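Local structure of dermonecrotic toxin (Pasteurella multocida, 2EBF) at residues 49-54 with 122-127; 489-494 with 522-527; 613-618 with 635-640; 651-656 with 714-719. The protein is a potent mitogen that induces bone resorption and is associated with atrophic rhinitis in pigs, with a thiol protease-like catalytic triad in the C-terminal region described here. All blocks are in the same frame, centred on the assembly; numbering follows the deposited sequence.

Contact 1: residues 49-54 with 122-127; sequences EGVWTP and RTQLEK
Gln124 leaves its helix with CG beside the backbone N (chi1 -68°) and then runs straight out (chi2 170°), which carries its amide group to the backbone of Val51 and Trp52. In Trp52, CG likewise lies beside the backbone N (chi1 -73°), and the amide group of Gln124 stands over one face of the indole with the two planes 89° apart. On its way the Gln124 chain passes close to the preceding peptide, Gly50 O lying 3.2 Å from Gln124 CG. A water joins the two backbones beside this chain, giving a bond of 2.7 Å to Gln124 O and a weak one of 3.3 Å to Gly50 O. Farther along, Val51 CG1 meets Leu125 CD2 at 4.0 Å, the side chains crossing at about a right angle. Val51 also touches Leu79 and His83 of helix 70-84, and the C-terminal Leu746 touches both Trp52 and Gln124. The loop leading to the N-cap Thr53 thus packs its buried residues Gly50 to Trp52 onto helix 115-129, within the largely helical membrane localization domain.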
loop_
_atom_site.group_PDB
_atom_site.type_symbol
_atom_site.label_atom_id
_atom_site.label_comp_id
_atom_site.label_asym_id
_atom_site.label_seq_id
_atom_site.Cartn_x
_atom_site.Cartn_y
_atom_site.Cartn_z
ATOM N N GLU A 49 -8.138 20.708 -21.443
ATOM C CA GLU A 49 -8.595 21.934 -22.118
ATOM C C GLU A 49 -7.800 23.180 -21.742
ATOM O O GLU A 49 -7.746 24.141 -22.513
ATOM C CB GLU A 49 -10.088 22.185 -21.885
ATOM C CG GLU A 49 -10.996 21.123 -22.481
ATOM C CD GLU A 49 -11.405 20.050 -21.478
ATOM O OE1 GLU A 49 -12.548 19.550 -21.598
ATOM O OE2 GLU A 49 -10.607 19.706 -20.575
ATOM N N GLY A 50 -7.192 23.168 -20.558
ATOM C CA GLY A 50 -6.423 24.315 -20.096
ATOM C C GLY A 50 -4.917 24.136 -20.124
ATOM O O GLY A 50 -4.185 24.917 -19.511
ATOM N N VAL A 51 -4.451 23.108 -20.828
ATOM C CA VAL A 51 -3.032 22.817 -20.912
ATOM C C VAL A 51 -2.612 22.985 -22.368
ATOM O O VAL A 51 -3.206 22.379 -23.255
ATOM C CB VAL A 51 -2.719 21.370 -20.438
ATOM C CG1 VAL A 51 -1.234 21.055 -20.576
ATOM C CG2 VAL A 51 -3.176 21.146 -19.008
ATOM N N TRP A 52 -1.594 23.813 -22.599
ATOM C CA TRP A 52 -1.075 24.076 -23.932
ATOM C C TRP A 52 -0.665 22.791 -24.624
ATOM O O TRP A 52 -0.158 21.861 -23.983
ATOM C CB TRP A 52 0.166 24.965 -23.870
ATOM C CG TRP A 52 -0.050 26.412 -23.544
ATOM C CD1 TRP A 52 -1.207 27.145 -23.667
ATOM C CD2 TRP A 52 0.953 27.319 -23.083
ATOM N NE1 TRP A 52 -0.975 28.455 -23.286
ATOM C CE2 TRP A 52 0.341 28.583 -22.925
ATOM C CE3 TRP A 52 2.320 27.182 -22.784
ATOM C CZ2 TRP A 52 1.045 29.704 -22.479
ATOM C CZ3 TRP A 52 3.016 28.293 -22.334
ATOM C CH2 TRP A 52 2.373 29.540 -22.185
ATOM N N THR A 53 -0.894 22.747 -25.932
ATOM C CA THR A 53 -0.366 21.683 -26.785
ATOM C C THR A 53 1.080 22.027 -27.157
ATOM O O THR A 53 1.491 23.169 -26.978
ATOM C CB THR A 53 -1.183 21.564 -28.074
ATOM O OG1 THR A 53 -1.173 22.830 -28.759
ATOM C CG2 THR A 53 -2.624 21.148 -27.752
ATOM N N PRO A 54 1.860 21.045 -27.666
ATOM C CA PRO A 54 3.251 21.303 -28.074
ATOM C C PRO A 54 3.428 22.439 -29.091
ATOM O O PRO A 54 4.385 23.207 -28.974
ATOM C CB PRO A 54 3.696 19.960 -28.686
ATOM C CG PRO A 54 2.861 18.955 -28.011
ATOM C CD PRO A 54 1.510 19.625 -27.841
ATOM N N ARG A 122 3.676 24.803 -16.281
ATOM C CA ARG A 122 3.681 24.092 -14.997
ATOM C C ARG A 122 2.438 24.424 -14.172
ATOM O O ARG A 122 1.822 23.538 -13.584
ATOM C CB ARG A 122 4.957 24.397 -14.206
ATOM C CG ARG A 122 5.089 23.568 -12.931
ATOM C CD ARG A 122 6.437 23.779 -12.242
ATOM N NE ARG A 122 6.713 25.192 -11.994
ATOM C CZ ARG A 122 7.914 25.681 -11.684
ATOM N NH1 ARG A 122 8.957 24.876 -11.573
ATOM N NH2 ARG A 122 8.070 26.984 -11.484
ATOM N N THR A 123 2.064 25.701 -14.136
ATOM C CA THR A 123 0.857 26.119 -13.413
ATOM C C THR A 123 -0.396 25.480 -14.042
ATOM O O THR A 123 -1.304 25.051 -13.330
ATOM C CB THR A 123 0.748 27.653 -13.364
ATOM O OG1 THR A 123 1.913 28.177 -12.718
ATOM C CG2 THR A 123 -0.476 28.095 -12.575
ATOM N N GLN A 124 -0.427 25.390 -15.374
ATOM C CA GLN A 124 -1.542 24.723 -16.075
ATOM C C GLN A 124 -1.708 23.278 -15.646
ATOM O O GLN A 124 -2.838 22.793 -15.479
ATOM C CB GLN A 124 -1.368 24.767 -17.597
ATOM C CG GLN A 124 -1.490 26.159 -18.201
ATOM C CD GLN A 124 -1.087 26.219 -19.661
ATOM O OE1 GLN A 124 -1.179 27.285 -20.286
ATOM N NE2 GLN A 124 -0.644 25.093 -20.220
ATOM N N LEU A 125 -0.584 22.580 -15.521
ATOM C CA LEU A 125 -0.597 21.174 -15.128
ATOM C C LEU A 125 -1.081 21.061 -13.693
ATOM O O LEU A 125 -1.865 20.179 -13.369
ATOM C CB LEU A 125 0.798 20.556 -15.260
ATOM C CG LEU A 125 1.399 20.513 -16.683
ATOM C CD1 LEU A 125 2.910 20.323 -16.585
ATOM C CD2 LEU A 125 0.757 19.403 -17.496
ATOM N N GLU A 126 -0.608 21.952 -12.834
ATOM C CA GLU A 126 -1.067 21.948 -11.431
ATOM C C GLU A 126 -2.581 22.127 -11.331
ATOM O O GLU A 126 -3.256 21.411 -10.579
ATOM C CB GLU A 126 -0.352 23.019 -10.629
ATOM C CG GLU A 126 1.111 22.776 -10.387
ATOM C CD GLU A 126 1.768 23.978 -9.731
ATOM O OE1 GLU A 126 1.048 24.962 -9.450
ATOM O OE2 GLU A 126 2.990 23.955 -9.496
ATOM N N LYS A 127 -3.114 23.062 -12.110
ATOM C CA LYS A 127 -4.540 23.344 -12.112
ATOM C C LYS A 127 -5.370 22.226 -12.752
ATOM O O LYS A 127 -6.520 22.035 -12.374
ATOM C CB LYS A 127 -4.837 24.687 -12.797
ATOM C CG LYS A 127 -4.249 25.895 -12.069
ATOM C CD LYS A 127 -4.983 27.193 -12.414
ATOM C CE LYS A 127 -4.640 27.703 -13.797
ATOM N NZ LYS A 127 -5.395 28.963 -14.122
HETATM O O HOH W 1 -5.107 23.793 -16.575
#

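Contact 2: residues 489-494 with 522-527; sequences EKLDRE and QYLKIP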
loop_
_atom_site.group_PDB
_atom_site.type_symbol
_atom_site.label_atom_id
_atom_site.label_comp_id
_atom_site.label_asym_id
_atom_site.label_seq_id
_atom_site.Cartn_x
_atom_site.Cartn_y
_atom_site.Cartn_z
ATOM N N GLU A 489 1.313 -15.820 4.369
ATOM C CA GLU A 489 1.299 -16.612 3.148
ATOM C C GLU A 489 1.923 -17.983 3.368
ATOM O O GLU A 489 1.431 -18.981 2.850
ATOM C CB GLU A 489 2.010 -15.853 2.020
ATOM C CG GLU A 489 2.005 -16.521 0.639
ATOM C CD GLU A 489 0.612 -16.820 0.092
ATOM O OE1 GLU A 489 0.477 -17.857 -0.596
ATOM O OE2 GLU A 489 -0.340 -16.038 0.335
ATOM N N LYS A 490 2.987 -18.034 4.163
ATOM C CA LYS A 490 3.845 -19.216 4.192
ATOM C C LYS A 490 3.699 -20.103 5.422
ATOM O O LYS A 490 4.068 -21.278 5.380
ATOM C CB LYS A 490 5.310 -18.802 4.011
ATOM C CG LYS A 490 5.584 -18.064 2.708
ATOM C CD LYS A 490 5.309 -18.965 1.508
ATOM C CE LYS A 490 5.372 -18.211 0.189
ATOM N NZ LYS A 490 6.759 -17.974 -0.242
ATOM N N LEU A 491 3.157 -19.556 6.506
ATOM C CA LEU A 491 3.160 -20.266 7.785
ATOM C C LEU A 491 1.822 -20.789 8.293
ATOM O O LEU A 491 1.764 -21.921 8.782
ATOM C CB LEU A 491 3.857 -19.446 8.877
ATOM C CG LEU A 491 5.355 -19.198 8.689
ATOM C CD1 LEU A 491 5.871 -18.347 9.835
ATOM C CD2 LEU A 491 6.155 -20.503 8.553
ATOM N N ASP A 492 0.753 -20.003 8.215
ATOM C CA ASP A 492 -0.525 -20.554 8.687
ATOM C C ASP A 492 -1.241 -21.317 7.577
ATOM O O ASP A 492 -2.140 -20.805 6.897
ATOM C CB ASP A 492 -1.401 -19.574 9.513
ATOM C CG ASP A 492 -1.966 -18.403 8.708
ATOM O OD1 ASP A 492 -2.831 -17.686 9.273
ATOM O OD2 ASP A 492 -1.562 -18.183 7.545
ATOM N N ARG A 493 -0.771 -22.547 7.390
ATOM C CA ARG A 493 -1.250 -23.444 6.361
ATOM C C ARG A 493 -1.521 -24.795 7.010
ATOM O O ARG A 493 -0.840 -25.183 7.966
ATOM C CB ARG A 493 -0.202 -23.584 5.252
ATOM C CG ARG A 493 0.033 -22.292 4.454
ATOM C CD ARG A 493 0.897 -22.528 3.213
ATOM N NE ARG A 493 2.322 -22.593 3.541
ATOM C CZ ARG A 493 3.312 -22.698 2.655
ATOM N NH1 ARG A 493 3.058 -22.750 1.352
ATOM N NH2 ARG A 493 4.566 -22.745 3.079
ATOM N N GLU A 494 -2.523 -25.505 6.496
ATOM C CA GLU A 494 -2.894 -26.817 7.020
ATOM C C GLU A 494 -1.702 -27.785 7.014
ATOM O O GLU A 494 -0.882 -27.776 6.090
ATOM C CB GLU A 494 -4.083 -27.390 6.230
ATOM C CG GLU A 494 -3.782 -27.746 4.764
ATOM C CD GLU A 494 -3.581 -29.238 4.537
ATOM O OE1 GLU A 494 -2.540 -29.623 3.944
ATOM O OE2 GLU A 494 -4.467 -30.029 4.946
ATOM N N GLN A 522 -0.323 -12.323 16.767
ATOM C CA GLN A 522 -1.762 -12.081 16.601
ATOM C C GLN A 522 -2.268 -12.571 15.254
ATOM O O GLN A 522 -3.283 -13.268 15.188
ATOM C CB GLN A 522 -2.099 -10.607 16.808
ATOM C CG GLN A 522 -2.015 -10.184 18.255
ATOM C CD GLN A 522 -0.592 -10.040 18.745
ATOM O OE1 GLN A 522 0.269 -9.524 18.035
ATOM N NE2 GLN A 522 -0.342 -10.472 19.978
ATOM N N TYR A 523 -1.575 -12.210 14.179
ATOM C CA TYR A 523 -1.985 -12.678 12.860
ATOM C C TYR A 523 -1.928 -14.191 12.732
ATOM O O TYR A 523 -2.793 -14.775 12.093
ATOM C CB TYR A 523 -1.168 -12.024 11.751
ATOM C CG TYR A 523 -1.612 -10.623 11.398
ATOM C CD1 TYR A 523 -2.789 -10.398 10.670
ATOM C CD2 TYR A 523 -0.844 -9.526 11.765
ATOM C CE1 TYR A 523 -3.195 -9.103 10.334
ATOM C CE2 TYR A 523 -1.237 -8.225 11.426
ATOM C CZ TYR A 523 -2.407 -8.024 10.713
ATOM O OH TYR A 523 -2.791 -6.737 10.385
ATOM N N LEU A 524 -0.933 -14.827 13.354
ATOM C CA LEU A 524 -0.755 -16.281 13.221
ATOM C C LEU A 524 -1.515 -17.092 14.277
ATOM O O LEU A 524 -1.509 -18.328 14.243
ATOM C CB LEU A 524 0.735 -16.661 13.211
ATOM C CG LEU A 524 1.588 -16.176 12.025
ATOM C CD1 LEU A 524 3.062 -16.552 12.234
ATOM C CD2 LEU A 524 1.076 -16.739 10.674
ATOM N N LYS A 525 -2.175 -16.397 15.202
ATOM C CA LYS A 525 -3.001 -17.043 16.231
ATOM C C LYS A 525 -2.159 -17.932 17.165
ATOM O O LYS A 525 -2.575 -19.033 17.534
ATOM C CB LYS A 525 -4.142 -17.869 15.610
ATOM C CG LYS A 525 -5.018 -17.152 14.563
ATOM C CD LYS A 525 -4.684 -17.547 13.120
ATOM C CE LYS A 525 -5.042 -18.994 12.816
ATOM N NZ LYS A 525 -4.631 -19.403 11.433
ATOM N N ILE A 526 -0.976 -17.454 17.533
ATOM C CA ILE A 526 -0.060 -18.207 18.404
ATOM C C ILE A 526 0.417 -17.311 19.546
ATOM O O ILE A 526 0.193 -16.111 19.498
ATOM C CB ILE A 526 1.148 -18.769 17.607
ATOM C CG1 ILE A 526 1.956 -17.628 16.954
ATOM C CG2 ILE A 526 0.652 -19.809 16.584
ATOM C CD1 ILE A 526 3.211 -18.083 16.204
ATOM N N PRO A 527 1.041 -17.891 20.592
ATOM C CA PRO A 527 1.642 -17.037 21.624
ATOM C C PRO A 527 3.084 -16.614 21.313
ATOM O O PRO A 527 3.837 -17.380 20.695
ATOM C CB PRO A 527 1.616 -17.934 22.865
ATOM C CG PRO A 527 1.777 -19.355 22.305
ATOM C CD PRO A 527 1.182 -19.331 20.903
#
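Asp492, at the centre of an inverse gamma turn, faces Leu524 and Lys525, where a Schellman motif ends helix 520-524 with Lys525 at positive phi (63°). Both segments meet at the C-terminal ends of helices, in the alpha/beta C2 domain with its six-stranded mixed sheet. The apolar part pairs Leu491 CD1 with Leu524 CD1 at 4.1 Å and sets Leu524 CD2 against Asp492 CB at 3.9 Å. It continues inward, since Leu491 rests on Val500 and Leu524 on Phe498, both of strand 498-502. The charged part lies toward solvent: Lys525, bent at chi2 and chi3, folds its ammonium group back across the Asp492 side chain. The salt bridge between them includes a weak hydrogen bond from Lys525 NZ to Asp492 OD1. Within the first segment, Arg493 turns back on the helix end, NE and NH2 both giving weak bonds to Lys490 O. Asp492 holds its carboxylate out toward the lysine with CG between the backbone N and carbonyl carbon (chi1 68°), placing OD1 3.3 Å from Lys525 NZ.

Contact 3: residues 613-618 with 635-640; sequences VKMNSL and ARLKDM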
loop_
_atom_site.group_PDB
_atom_site.type_symbol
_atom_site.label_atom_id
_atom_site.label_comp_id
_atom_site.label_asym_id
_atom_site.label_seq_id
_atom_site.Cartn_x
_atom_site.Cartn_y
_atom_site.Cartn_z
ATOM N N VAL A 613 -54.522 -3.334 0.405
ATOM C CA VAL A 613 -55.433 -2.275 -0.044
ATOM C C VAL A 613 -54.932 -0.890 0.388
ATOM O O VAL A 613 -54.912 0.054 -0.402
ATOM C CB VAL A 613 -56.880 -2.505 0.473
ATOM C CG1 VAL A 613 -57.757 -1.266 0.226
ATOM C CG2 VAL A 613 -57.484 -3.735 -0.174
ATOM N N LYS A 614 -54.524 -0.779 1.645
ATOM C CA LYS A 614 -54.058 0.495 2.162
ATOM C C LYS A 614 -52.752 0.953 1.488
ATOM O O LYS A 614 -52.613 2.130 1.149
ATOM C CB LYS A 614 -53.995 0.473 3.690
ATOM C CG LYS A 614 -55.395 0.515 4.298
ATOM C CD LYS A 614 -55.438 0.200 5.784
ATOM C CE LYS A 614 -56.875 0.326 6.288
ATOM N NZ LYS A 614 -57.030 0.086 7.760
ATOM N N MET A 615 -51.830 0.017 1.248
ATOM C CA MET A 615 -50.606 0.307 0.480
ATOM C C MET A 615 -50.903 0.805 -0.920
ATOM O O MET A 615 -50.233 1.709 -1.422
ATOM C CB MET A 615 -49.724 -0.922 0.328
ATOM C CG MET A 615 -48.793 -1.147 1.460
ATOM S SD MET A 615 -47.704 0.246 1.841
ATOM C CE MET A 615 -46.907 -0.593 3.188
ATOM N N ASN A 616 -51.882 0.185 -1.565
ATOM C CA ASN A 616 -52.255 0.611 -2.898
ATOM C C ASN A 616 -52.923 1.973 -2.924
ATOM O O ASN A 616 -52.748 2.723 -3.878
ATOM C CB ASN A 616 -53.076 -0.460 -3.597
ATOM C CG ASN A 616 -52.205 -1.575 -4.124
ATOM O OD1 ASN A 616 -51.744 -1.521 -5.266
ATOM N ND2 ASN A 616 -51.915 -2.562 -3.278
ATOM N N SER A 617 -53.662 2.299 -1.866
ATOM C CA SER A 617 -54.237 3.641 -1.710
ATOM C C SER A 617 -53.160 4.720 -1.668
ATOM O O SER A 617 -53.414 5.867 -2.023
ATOM C CB SER A 617 -55.062 3.734 -0.432
ATOM O OG SER A 617 -56.270 3.003 -0.556
ATOM N N LEU A 618 -51.962 4.340 -1.234
ATOM C CA LEU A 618 -50.855 5.278 -1.042
ATOM C C LEU A 618 -50.093 5.575 -2.323
ATOM O O LEU A 618 -49.302 6.526 -2.380
ATOM C CB LEU A 618 -49.882 4.727 0.003
ATOM C CG LEU A 618 -50.426 4.627 1.425
ATOM C CD1 LEU A 618 -49.391 4.016 2.328
ATOM C CD2 LEU A 618 -50.876 5.998 1.936
ATOM N N ALA A 635 -45.632 3.487 8.076
ATOM C CA ALA A 635 -46.711 3.321 9.060
ATOM C C ALA A 635 -47.571 2.089 8.735
ATOM O O ALA A 635 -47.915 1.302 9.626
ATOM C CB ALA A 635 -47.565 4.582 9.115
ATOM N N ARG A 636 -47.895 1.909 7.457
ATOM C CA ARG A 636 -48.664 0.724 7.044
ATOM C C ARG A 636 -47.855 -0.563 7.225
ATOM O O ARG A 636 -48.380 -1.560 7.714
ATOM C CB ARG A 636 -49.190 0.870 5.606
ATOM C CG ARG A 636 -50.108 -0.269 5.127
ATOM C CD ARG A 636 -51.243 -0.599 6.115
ATOM N NE ARG A 636 -51.947 -1.824 5.744
ATOM C CZ ARG A 636 -52.665 -2.569 6.580
ATOM N NH1 ARG A 636 -52.792 -2.229 7.857
ATOM N NH2 ARG A 636 -53.254 -3.669 6.135
ATOM N N LEU A 637 -46.578 -0.544 6.856
ATOM C CA LEU A 637 -45.713 -1.705 7.077
ATOM C C LEU A 637 -45.715 -2.142 8.547
ATOM O O LEU A 637 -45.733 -3.331 8.844
ATOM C CB LEU A 637 -44.279 -1.429 6.622
ATOM C CG LEU A 637 -43.984 -1.335 5.122
ATOM C CD1 LEU A 637 -42.536 -0.899 4.904
ATOM C CD2 LEU A 637 -44.273 -2.679 4.405
ATOM N N LYS A 638 -45.695 -1.163 9.448
ATOM C CA LYS A 638 -45.756 -1.401 10.889
ATOM C C LYS A 638 -47.072 -2.069 11.260
ATOM O O LYS A 638 -47.076 -3.115 11.916
ATOM C CB LYS A 638 -45.605 -0.080 11.647
ATOM C CG LYS A 638 -45.496 -0.233 13.160
ATOM C CD LYS A 638 -45.555 1.125 13.827
ATOM C CE LYS A 638 -45.495 1.016 15.341
ATOM N NZ LYS A 638 -45.978 2.305 15.949
ATOM N N ASP A 639 -48.183 -1.471 10.823
ATOM C CA ASP A 639 -49.512 -2.034 11.070
ATOM C C ASP A 639 -49.694 -3.430 10.470
ATOM O O ASP A 639 -50.494 -4.216 10.976
ATOM C CB ASP A 639 -50.611 -1.097 10.554
ATOM C CG ASP A 639 -50.691 0.201 11.335
ATOM O OD1 ASP A 639 -49.958 0.352 12.335
ATOM O OD2 ASP A 639 -51.489 1.080 10.938
ATOM N N MET A 640 -48.961 -3.733 9.401
ATOM C CA MET A 640 -48.960 -5.073 8.808
ATOM C C MET A 640 -48.133 -6.082 9.607
ATOM O O MET A 640 -48.129 -7.278 9.300
ATOM C CB MET A 640 -48.450 -5.030 7.368
ATOM C CG MET A 640 -49.414 -4.390 6.385
ATOM S SD MET A 640 -48.674 -4.178 4.763
ATOM C CE MET A 640 -48.631 -5.877 4.182
#
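Met615 and Arg636 meet between two antiparallel helices, whose short segments run at 179° to each other with their axes 10.3 Å apart. Apolar contacts centre on the methyl group of Met615: the chain bends at chi2 (-56°), and CE comes to rest 3.6 Å from Arg636 CB and equally 3.6 Å from Leu637 CD2. Met640 SD lies a little farther off, at 4.3 Å from Met615 CE. Aliphatic carbons pack on both faces of the Arg636 guanidinium, Lys614 CD lying 3.9 Å above the centre of one face and Met640 CG over the rim of the opposite face. Its NH2 makes a salt bridge with Asp612, a negative charge that probably eases the approach of the two cations, Lys614 NZ being 4.8 Å from Arg636 NH1. Asp612 also accepts a hydrogen bond from Met615 N, so one carboxylate serves both segments. Within the C3 domain, Leu637 and Met640 pack on Ile609 of helix 596-610, while Met615 reaches Val633 of helix 629-639 and Ile696, just before strand 697-700.

Contact 4: residues 651-656 with 714-719; sequences TWWRRE and AINPFV
Thr651 and Phe718 form an antiparallel hydrogen-bonded pair, with Phe718 N giving a 2.8 Å bond to Thr651 O (164°) and Thr651 N one of 2.9 Å to Phe718 O. A second such pair is less even: Trp653 N to Ile715 O is 3.0 Å and nearly straight (169°), whereas Ile715 N to Trp653 O is weak at 3.4 Å. Between them the register slips by one residue, and within this step Pro717 CA makes a CA-H...O contact to Thr651 O. Thr651, Trp653, Ile715 and Phe718 share one face of the sheet, where Thr651 CG2 lies at the edge of the Phe718 ring. Ala714 CB sits over the five-membered ring of Trp652 in a CH-pi contact, 3.8 Å from its centroid, beside helix 701-711. Asn716 CB lies at the edge of the Trp653 ring, 3.9 Å from Trp653 CD1. Trp653 NE1 is hydrogen-bonded to Thr738 OG1 and Asn716 ND2 to Thr738 O. The whole is a beta bulge at a strand corner, in the antiparallel sheet of the C3 domain.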
loop_
_atom_site.group_PDB
_atom_site.type_symbol
_atom_site.label_atom_id
_atom_site.label_comp_id
_atom_site.label_asym_id
_atom_site.label_seq_id
_atom_site.Cartn_x
_atom_site.Cartn_y
_atom_site.Cartn_z
ATOM N N THR A 651 -30.039 10.939 -4.552
ATOM C CA THR A 651 -30.063 12.273 -5.146
ATOM C C THR A 651 -28.997 12.356 -6.237
ATOM O O THR A 651 -27.989 11.667 -6.169
ATOM C CB THR A 651 -29.873 13.376 -4.078
ATOM O OG1 THR A 651 -29.993 14.667 -4.687
ATOM C CG2 THR A 651 -28.515 13.250 -3.368
ATOM N N TRP A 652 -29.223 13.198 -7.240
ATOM C CA TRP A 652 -28.346 13.224 -8.407
ATOM C C TRP A 652 -28.448 14.572 -9.105
ATOM O O TRP A 652 -29.245 15.426 -8.709
ATOM C CB TRP A 652 -28.679 12.069 -9.382
ATOM C CG TRP A 652 -30.052 12.151 -10.009
ATOM C CD1 TRP A 652 -30.392 12.800 -11.169
ATOM C CD2 TRP A 652 -31.258 11.558 -9.513
ATOM N NE1 TRP A 652 -31.741 12.662 -11.414
ATOM C CE2 TRP A 652 -32.296 11.900 -10.416
ATOM C CE3 TRP A 652 -31.572 10.788 -8.378
ATOM C CZ2 TRP A 652 -33.622 11.495 -10.223
ATOM C CZ3 TRP A 652 -32.895 10.375 -8.191
ATOM C CH2 TRP A 652 -33.902 10.730 -9.116
ATOM N N TRP A 653 -27.627 14.752 -10.130
ATOM C CA TRP A 653 -27.638 15.990 -10.902
ATOM C C TRP A 653 -28.329 15.767 -12.225
ATOM O O TRP A 653 -28.260 14.671 -12.811
ATOM C CB TRP A 653 -26.213 16.516 -11.152
ATOM C CG TRP A 653 -25.396 16.671 -9.914
ATOM C CD1 TRP A 653 -24.346 15.887 -9.541
ATOM C CD2 TRP A 653 -25.569 17.644 -8.865
ATOM N NE1 TRP A 653 -23.845 16.306 -8.338
ATOM C CE2 TRP A 653 -24.573 17.383 -7.895
ATOM C CE3 TRP A 653 -26.457 18.717 -8.659
ATOM C CZ2 TRP A 653 -24.423 18.157 -6.735
ATOM C CZ3 TRP A 653 -26.312 19.490 -7.487
ATOM C CH2 TRP A 653 -25.311 19.189 -6.535
ATOM N N ARG A 654 -28.993 16.812 -12.702
ATOM C CA ARG A 654 -29.682 16.746 -13.984
ATOM C C ARG A 654 -29.370 18.001 -14.801
ATOM O O ARG A 654 -29.450 19.120 -14.283
ATOM C CB ARG A 654 -31.193 16.621 -13.778
ATOM C CG ARG A 654 -31.980 16.344 -15.064
ATOM C CD ARG A 654 -33.163 17.282 -15.161
ATOM N NE ARG A 654 -34.375 16.696 -14.637
ATOM C CZ ARG A 654 -35.461 17.377 -14.270
ATOM N NH1 ARG A 654 -35.502 18.706 -14.338
ATOM N NH2 ARG A 654 -36.509 16.716 -13.815
ATOM N N ARG A 655 -29.004 17.806 -16.068
ATOM C CA ARG A 655 -28.737 18.938 -16.963
ATOM C C ARG A 655 -29.990 19.789 -17.102
ATOM O O ARG A 655 -31.087 19.255 -17.313
ATOM C CB ARG A 655 -28.244 18.442 -18.334
ATOM C CG ARG A 655 -28.139 19.505 -19.445
ATOM C CD ARG A 655 -27.187 20.637 -19.064
ATOM N NE ARG A 655 -26.523 21.265 -20.211
ATOM C CZ ARG A 655 -27.062 22.188 -21.011
ATOM N NH1 ARG A 655 -28.315 22.599 -20.847
ATOM N NH2 ARG A 655 -26.337 22.690 -22.006
ATOM N N GLU A 656 -29.829 21.100 -16.931
ATOM C CA GLU A 656 -30.911 22.069 -17.145
ATOM C C GLU A 656 -30.515 23.046 -18.244
ATOM O O GLU A 656 -29.340 23.170 -18.565
ATOM C CB GLU A 656 -31.236 22.848 -15.857
ATOM C CG GLU A 656 -31.777 22.004 -14.694
ATOM C CD GLU A 656 -33.119 21.311 -14.970
ATOM O OE1 GLU A 656 -33.408 20.323 -14.258
ATOM O OE2 GLU A 656 -33.880 21.733 -15.879
ATOM N N ALA A 714 -29.297 9.337 -14.070
ATOM C CA ALA A 714 -28.715 10.129 -12.991
ATOM C C ALA A 714 -27.232 10.391 -13.192
ATOM O O ALA A 714 -26.475 9.468 -13.514
ATOM C CB ALA A 714 -28.935 9.417 -11.656
ATOM N N ILE A 715 -26.829 11.644 -12.973
ATOM C CA ILE A 715 -25.429 12.037 -13.016
ATOM C C ILE A 715 -24.874 12.118 -11.598
ATOM O O ILE A 715 -25.434 12.810 -10.734
ATOM C CB ILE A 715 -25.217 13.405 -13.736
ATOM C CG1 ILE A 715 -25.723 13.373 -15.189
ATOM C CG2 ILE A 715 -23.735 13.810 -13.696
ATOM C CD1 ILE A 715 -26.032 14.775 -15.746
ATOM N N ASN A 716 -23.781 11.395 -11.376
ATOM C CA ASN A 716 -23.081 11.357 -10.095
ATOM C C ASN A 716 -24.005 11.124 -8.891
ATOM O O ASN A 716 -23.972 11.884 -7.921
ATOM C CB ASN A 716 -22.197 12.605 -9.918
ATOM C CG ASN A 716 -21.180 12.774 -11.042
ATOM O OD1 ASN A 716 -20.896 11.826 -11.797
ATOM N ND2 ASN A 716 -20.620 13.985 -11.159
ATOM N N PRO A 717 -24.820 10.049 -8.945
ATOM C CA PRO A 717 -25.816 9.800 -7.903
ATOM C C PRO A 717 -25.205 9.467 -6.546
ATOM O O PRO A 717 -24.121 8.880 -6.469
ATOM C CB PRO A 717 -26.642 8.627 -8.456
ATOM C CG PRO A 717 -25.778 7.982 -9.474
ATOM C CD PRO A 717 -24.837 9.009 -9.995
ATOM N N PHE A 718 -25.888 9.913 -5.497
ATOM C CA PHE A 718 -25.459 9.724 -4.120
ATOM C C PHE A 718 -26.603 9.136 -3.285
ATOM O O PHE A 718 -27.739 9.612 -3.351
ATOM C CB PHE A 718 -25.065 11.077 -3.542
ATOM C CG PHE A 718 -24.561 11.017 -2.157
ATOM C CD1 PHE A 718 -23.312 10.459 -1.874
ATOM C CD2 PHE A 718 -25.305 11.580 -1.122
ATOM C CE1 PHE A 718 -22.831 10.439 -0.567
ATOM C CE2 PHE A 718 -24.839 11.560 0.176
ATOM C CZ PHE A 718 -23.599 10.992 0.459
ATOM N N VAL A 719 -26.288 8.124 -2.485
ATOM C CA VAL A 719 -27.289 7.427 -1.670
ATOM C C VAL A 719 -27.018 7.664 -0.186
ATOM O O VAL A 719 -25.863 7.595 0.265
ATOM C CB VAL A 719 -27.307 5.915 -1.992
ATOM C CG1 VAL A 719 -28.295 5.137 -1.100
ATOM C CG2 VAL A 719 -27.681 5.693 -3.464
#

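Overall arrangement
From the N terminus the four contacts follow in series, none nesting or crossing. Contact 1 closes a largely helical excursion of 67 residues within the membrane localization domain, bringing the approach to helix 54-60 onto helix 115-129. Contact 2 closes a shorter span in the C2 domain, joining the ends of helices 473-490 and 520-524 across the chain's centre from contact 1. The remaining two share the C3 domain, their centres about 30 Å apart: contact 3 pairs helices around the loop that holds the Cys620-Cys626 disulfide and the bound phosphonate, and after helix 629-639 the chain enters strand 643-656, which contact 4 joins to 717-720. The C-terminal tail reaches back to contact 1, bringing the end of the chain to the membrane localization domain.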